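PDB 3S03: motility protein B from Helicobacter pylori, which probably forms, together with MotA, the stator of the flagellar motor and anchors it to the cell wall through the periplasmic OmpA-like domain. Local coordinates for residues Val65-Arg70 with Ile139-Asp144; Leu49-Ile54 with Lys99-Tyr104. All coordinates share one frame; numbering follows the deposited sequence.

Contact 1: residues Val65-Arg70 with Ile139-Asp144; sequences VHINVR and IFFSTD
Arg70 lays its guanidinium flat over the inner part of Phe140, with CZ 3.5 Å from Phe140 CB and the guanidinium and ring planes only 5° apart. NH1 lies over the CD1 side and NH2 over the CD2 side of the near end of the ring. A bend at chi3 (81°) folds the arginine back along its own strand, where Asn68 holds the group from the edge: NE and NH2 both donate to Asn68 OD1, NH2 at 3.2 Å along a lone pair and NE from above the carbonyl plane. Asn68 ND2 is bonded in turn to Ser114 OG, which probably fixes the turn of the amide. Strands 66-71 and 137-142 are the antiparallel neighbours at the heart of the mixed sheet of the OmpA-like domain. Asn68 and Phe140 form a hydrogen-bonded pair, Asn68 N to Phe140 O and Phe140 N to Asn68 O, both 2.8 Å; His66 and Ser142 form the next. On the other face Ile67 touches the Phe141 ring through CG1 (3.7 Å to CD1) and Ile139 CG2 through its own CG2. At the other end of the pairing, the His66 ring turns its edge to the Asp144 carboxylate, planes 80° apart, with His66 CE1 3.0 Å from Asp144 OD1.

Contact 2: residues Leu49-Ile54 with Lys99-Tyr104; sequences LYIERI and KVLIQY
Ile51 pushes its CG2 methyl into the hollow between Val100 and Leu101, the main bump of helix 47-58 on this side. With that methyl anti to the backbone N, it meets Val100 CG1 at 3.3 Å and Leu101 CD2 at 3.6 Å, and both neighbours cross Ile51 at roughly a right angle. Leu101 starts out along the flank of its helix, but its CD2 branch swings in to close the hollow and also brushes Ile54 CG2, a looser touch at 4.4 Å. Tyr104, the first residue beyond the helical part of 86-103, supplies the broad surface. Its ring lies across the start of the Glu52 side chain, whose CB sits over the ring centre in a CH-pi contact, 3.5 Å from the centroid and 12° off the normal. Beyond CG the glutamate runs on extended, its carboxylate turned 20° from the ring plane and OE1 3.9 Å from Tyr104 CE1. The axes of the segments 49-54 and 99-103 pass 8.9 Å apart at -70°. Met48 and Ala55 add to the Tyr104 side; toward the sheet, Ile54 rests on Leu27 and Leu29 of strand 24-29 while Leu101 reaches Leu111 of strand 111-115, seating the helix pair on the sheet.

Overall arrangement
From the N terminus, the hairpin of strands 18-21 and 24-29 leads into helix 47-58, the first half of contact 2. The chain then enters strand 66-71, half of contact 1, before helix 86-103 returns to helix 47-58 and closes contact 2 over a loop of 44 residues. Strand 111-115 and helix 128-134 follow, and strand 137-142 comes back beside 66-71 to close contact 1 over 68 residues. The segments alternate, so the two loops cross. Contact 1 joins the middle of the sheet, contact 2 the helices on one face of it; they meet where Val69 CG2 packs 4.0 Å from Leu101 CD1. Helix 147-159 follows contact 1; its counterpart in the second subunit packs on Val65, Phe141 and Thr143.

Contact 1: residues Val65-Arg70 with Ile139-Asp144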
# COMPACT_ATOMS: atom_id res chain seq x y z
N VAL A 65 -4.54 12.13 6.71
CA VAL A 65 -4.49 10.82 7.34
C VAL A 65 -5.81 10.50 7.99
O VAL A 65 -6.29 11.24 8.85
CB VAL A 65 -3.38 10.73 8.40
CG1 VAL A 65 -3.54 9.45 9.25
CG2 VAL A 65 -2.04 10.78 7.72
N HIS A 66 -6.38 9.37 7.59
CA HIS A 66 -7.66 8.92 8.12
C HIS A 66 -7.43 8.07 9.34
O HIS A 66 -6.41 7.38 9.44
CB HIS A 66 -8.44 8.17 7.08
CG HIS A 66 -8.77 9.00 5.88
ND1 HIS A 66 -9.11 8.44 4.66
CD2 HIS A 66 -8.80 10.34 5.70
CE1 HIS A 66 -9.34 9.41 3.79
NE2 HIS A 66 -9.15 10.57 4.39
N ILE A 67 -8.35 8.17 10.28
CA ILE A 67 -8.21 7.47 11.53
C ILE A 67 -9.50 6.75 11.78
O ILE A 67 -10.54 7.37 11.95
CB ILE A 67 -7.90 8.43 12.72
CG1 ILE A 67 -6.56 9.14 12.54
CG2 ILE A 67 -7.85 7.64 14.02
CD1 ILE A 67 -6.63 10.38 11.70
N ASN A 68 -9.43 5.44 11.80
CA ASN A 68 -10.61 4.61 12.00
C ASN A 68 -10.45 3.89 13.33
O ASN A 68 -9.39 3.27 13.60
CB ASN A 68 -10.75 3.61 10.84
CG ASN A 68 -11.83 2.55 11.08
OD1 ASN A 68 -11.66 1.36 10.76
ND2 ASN A 68 -12.95 2.98 11.64
N VAL A 69 -11.50 4.00 14.15
CA VAL A 69 -11.53 3.41 15.49
C VAL A 69 -12.37 2.16 15.46
O VAL A 69 -13.59 2.22 15.38
CB VAL A 69 -12.10 4.38 16.56
CG1 VAL A 69 -12.04 3.74 17.91
CG2 VAL A 69 -11.34 5.73 16.58
N ARG A 70 -11.71 1.01 15.54
CA ARG A 70 -12.38 -0.27 15.48
C ARG A 70 -12.44 -0.93 16.86
O ARG A 70 -11.47 -0.92 17.60
CB ARG A 70 -11.63 -1.14 14.47
CG ARG A 70 -10.19 -0.69 14.27
CD ARG A 70 -9.47 -1.43 13.14
NE ARG A 70 -9.77 -0.89 11.82
CZ ARG A 70 -9.14 -1.25 10.69
NH1 ARG A 70 -8.16 -2.13 10.72
NH2 ARG A 70 -9.50 -0.70 9.54
N ILE A 139 -6.96 1.52 17.00
CA ILE A 139 -6.97 2.78 16.26
C ILE A 139 -6.15 2.52 15.02
O ILE A 139 -4.93 2.49 15.10
CB ILE A 139 -6.27 3.90 17.05
CG1 ILE A 139 -6.85 4.03 18.47
CG2 ILE A 139 -6.32 5.22 16.29
CD1 ILE A 139 -8.13 4.79 18.55
N PHE A 140 -6.81 2.32 13.89
CA PHE A 140 -6.10 2.13 12.62
C PHE A 140 -5.95 3.48 11.92
O PHE A 140 -6.93 4.23 11.82
CB PHE A 140 -6.84 1.14 11.72
CG PHE A 140 -6.20 0.94 10.36
CD1 PHE A 140 -5.19 0.00 10.19
CD2 PHE A 140 -6.62 1.68 9.26
CE1 PHE A 140 -4.59 -0.18 8.94
CE2 PHE A 140 -6.05 1.49 8.03
CZ PHE A 140 -5.02 0.56 7.88
N PHE A 141 -4.74 3.78 11.44
CA PHE A 141 -4.42 5.01 10.72
C PHE A 141 -4.13 4.66 9.28
O PHE A 141 -3.61 3.58 9.02
CB PHE A 141 -3.17 5.67 11.30
CG PHE A 141 -3.27 6.02 12.77
CD1 PHE A 141 -3.45 7.33 13.17
CD2 PHE A 141 -3.13 5.03 13.75
CE1 PHE A 141 -3.52 7.66 14.52
CE2 PHE A 141 -3.19 5.35 15.11
CZ PHE A 141 -3.39 6.68 15.50
N SER A 142 -4.43 5.57 8.35
CA SER A 142 -4.17 5.34 6.92
C SER A 142 -4.57 6.55 6.05
O SER A 142 -4.72 7.67 6.55
CB SER A 142 -4.92 4.10 6.43
OG SER A 142 -6.30 4.37 6.32
N THR A 143 -4.74 6.32 4.76
CA THR A 143 -5.10 7.38 3.82
C THR A 143 -5.87 6.73 2.68
O THR A 143 -5.99 5.52 2.64
CB THR A 143 -3.85 8.15 3.26
OG1 THR A 143 -3.44 7.57 2.01
CG2 THR A 143 -2.67 8.10 4.23
N ASP A 144 -6.38 7.52 1.74
CA ASP A 144 -7.11 6.93 0.62
C ASP A 144 -6.41 7.05 -0.73
O ASP A 144 -7.03 7.44 -1.72
CB ASP A 144 -8.54 7.47 0.55
CG ASP A 144 -9.41 6.98 1.70
OD1 ASP A 144 -10.56 7.46 1.79
OD2 ASP A 144 -8.94 6.14 2.51

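Contact 2: residues Leu49-Ile54 with Lys99-Tyr104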
# COMPACT_ATOMS: atom_id res chain seq x y z
N LEU A 49 -7.23 11.18 30.24
CA LEU A 49 -5.83 11.59 30.12
C LEU A 49 -5.07 10.83 29.03
O LEU A 49 -4.24 11.40 28.31
CB LEU A 49 -5.11 11.43 31.47
CG LEU A 49 -5.69 12.08 32.73
CD1 LEU A 49 -5.01 11.51 33.98
CD2 LEU A 49 -5.52 13.60 32.68
N TYR A 50 -5.36 9.54 28.92
CA TYR A 50 -4.72 8.66 27.92
C TYR A 50 -5.22 8.95 26.50
O TYR A 50 -4.40 9.17 25.59
CB TYR A 50 -4.92 7.18 28.28
CG TYR A 50 -4.09 6.24 27.46
CD1 TYR A 50 -2.71 6.10 27.67
CD2 TYR A 50 -4.67 5.47 26.44
CE1 TYR A 50 -1.94 5.24 26.90
CE2 TYR A 50 -3.89 4.59 25.66
CZ TYR A 50 -2.53 4.49 25.90
OH TYR A 50 -1.77 3.63 25.13
N ILE A 51 -6.54 8.99 26.32
CA ILE A 51 -7.13 9.33 25.02
C ILE A 51 -6.62 10.68 24.55
O ILE A 51 -6.28 10.88 23.37
CB ILE A 51 -8.65 9.38 25.08
CG1 ILE A 51 -9.23 7.98 25.22
CG2 ILE A 51 -9.20 10.04 23.81
CD1 ILE A 51 -9.47 7.58 26.59
N GLU A 52 -6.55 11.61 25.50
CA GLU A 52 -6.09 12.95 25.25
C GLU A 52 -4.69 12.90 24.69
O GLU A 52 -4.39 13.62 23.72
CB GLU A 52 -6.09 13.71 26.56
CG GLU A 52 -5.10 14.83 26.65
CD GLU A 52 -5.25 15.57 27.94
OE1 GLU A 52 -5.66 14.92 28.93
OE2 GLU A 52 -4.98 16.78 27.94
N ARG A 53 -3.86 12.05 25.28
CA ARG A 53 -2.47 11.88 24.83
C ARG A 53 -2.50 11.40 23.39
O ARG A 53 -1.84 11.99 22.55
CB ARG A 53 -1.72 10.87 25.69
CG ARG A 53 -0.33 10.57 25.20
CD ARG A 53 -0.02 9.09 25.37
NE ARG A 53 1.35 8.78 24.99
CZ ARG A 53 1.90 7.57 25.05
NH1 ARG A 53 3.17 7.41 24.68
NH2 ARG A 53 1.20 6.52 25.50
N ILE A 54 -3.31 10.38 23.12
CA ILE A 54 -3.45 9.86 21.75
C ILE A 54 -4.03 10.92 20.82
O ILE A 54 -3.63 11.00 19.66
CB ILE A 54 -4.32 8.58 21.69
CG1 ILE A 54 -3.71 7.47 22.54
CG2 ILE A 54 -4.50 8.12 20.25
CD1 ILE A 54 -4.69 6.39 22.92
N LYS A 99 -15.61 9.66 20.11
CA LYS A 99 -16.20 10.90 20.61
C LYS A 99 -15.20 11.65 21.47
O LYS A 99 -15.04 12.88 21.35
CB LYS A 99 -17.48 10.61 21.39
CG LYS A 99 -18.67 10.26 20.49
CD LYS A 99 -19.16 11.51 19.82
CE LYS A 99 -20.38 11.29 18.98
NZ LYS A 99 -20.85 12.62 18.45
N VAL A 100 -14.51 10.91 22.32
CA VAL A 100 -13.54 11.51 23.21
C VAL A 100 -12.44 12.15 22.38
O VAL A 100 -12.09 13.30 22.60
CB VAL A 100 -12.97 10.49 24.19
CG1 VAL A 100 -11.95 11.18 25.12
CG2 VAL A 100 -14.09 9.87 24.99
N LEU A 101 -11.92 11.41 21.40
CA LEU A 101 -10.86 11.93 20.55
C LEU A 101 -11.27 13.29 20.04
O LEU A 101 -10.46 14.22 19.96
CB LEU A 101 -10.60 11.02 19.36
CG LEU A 101 -9.85 9.70 19.57
CD1 LEU A 101 -9.62 8.98 18.21
CD2 LEU A 101 -8.55 9.96 20.30
N ILE A 102 -12.56 13.41 19.70
CA ILE A 102 -13.09 14.64 19.15
C ILE A 102 -13.15 15.70 20.25
O ILE A 102 -12.56 16.76 20.10
CB ILE A 102 -14.47 14.42 18.47
CG1 ILE A 102 -14.38 13.34 17.40
CG2 ILE A 102 -14.90 15.67 17.78
CD1 ILE A 102 -15.71 12.92 16.82
N GLN A 103 -13.83 15.40 21.36
CA GLN A 103 -13.88 16.32 22.52
C GLN A 103 -12.51 16.92 22.82
O GLN A 103 -12.42 18.03 23.34
CB GLN A 103 -14.35 15.59 23.77
CG GLN A 103 -15.75 15.03 23.72
CD GLN A 103 -16.18 14.51 25.06
OE1 GLN A 103 -16.85 15.21 25.82
NE2 GLN A 103 -15.75 13.30 25.39
N TYR A 104 -11.46 16.17 22.50
CA TYR A 104 -10.10 16.63 22.72
C TYR A 104 -9.47 17.32 21.50
O TYR A 104 -8.28 17.59 21.52
CB TYR A 104 -9.23 15.46 23.18
CG TYR A 104 -9.33 15.13 24.66
CD1 TYR A 104 -8.87 16.01 25.62
CD2 TYR A 104 -9.85 13.92 25.09
CE1 TYR A 104 -8.96 15.72 26.98
CE2 TYR A 104 -9.93 13.59 26.45
CZ TYR A 104 -9.48 14.50 27.39
OH TYR A 104 -9.55 14.18 28.74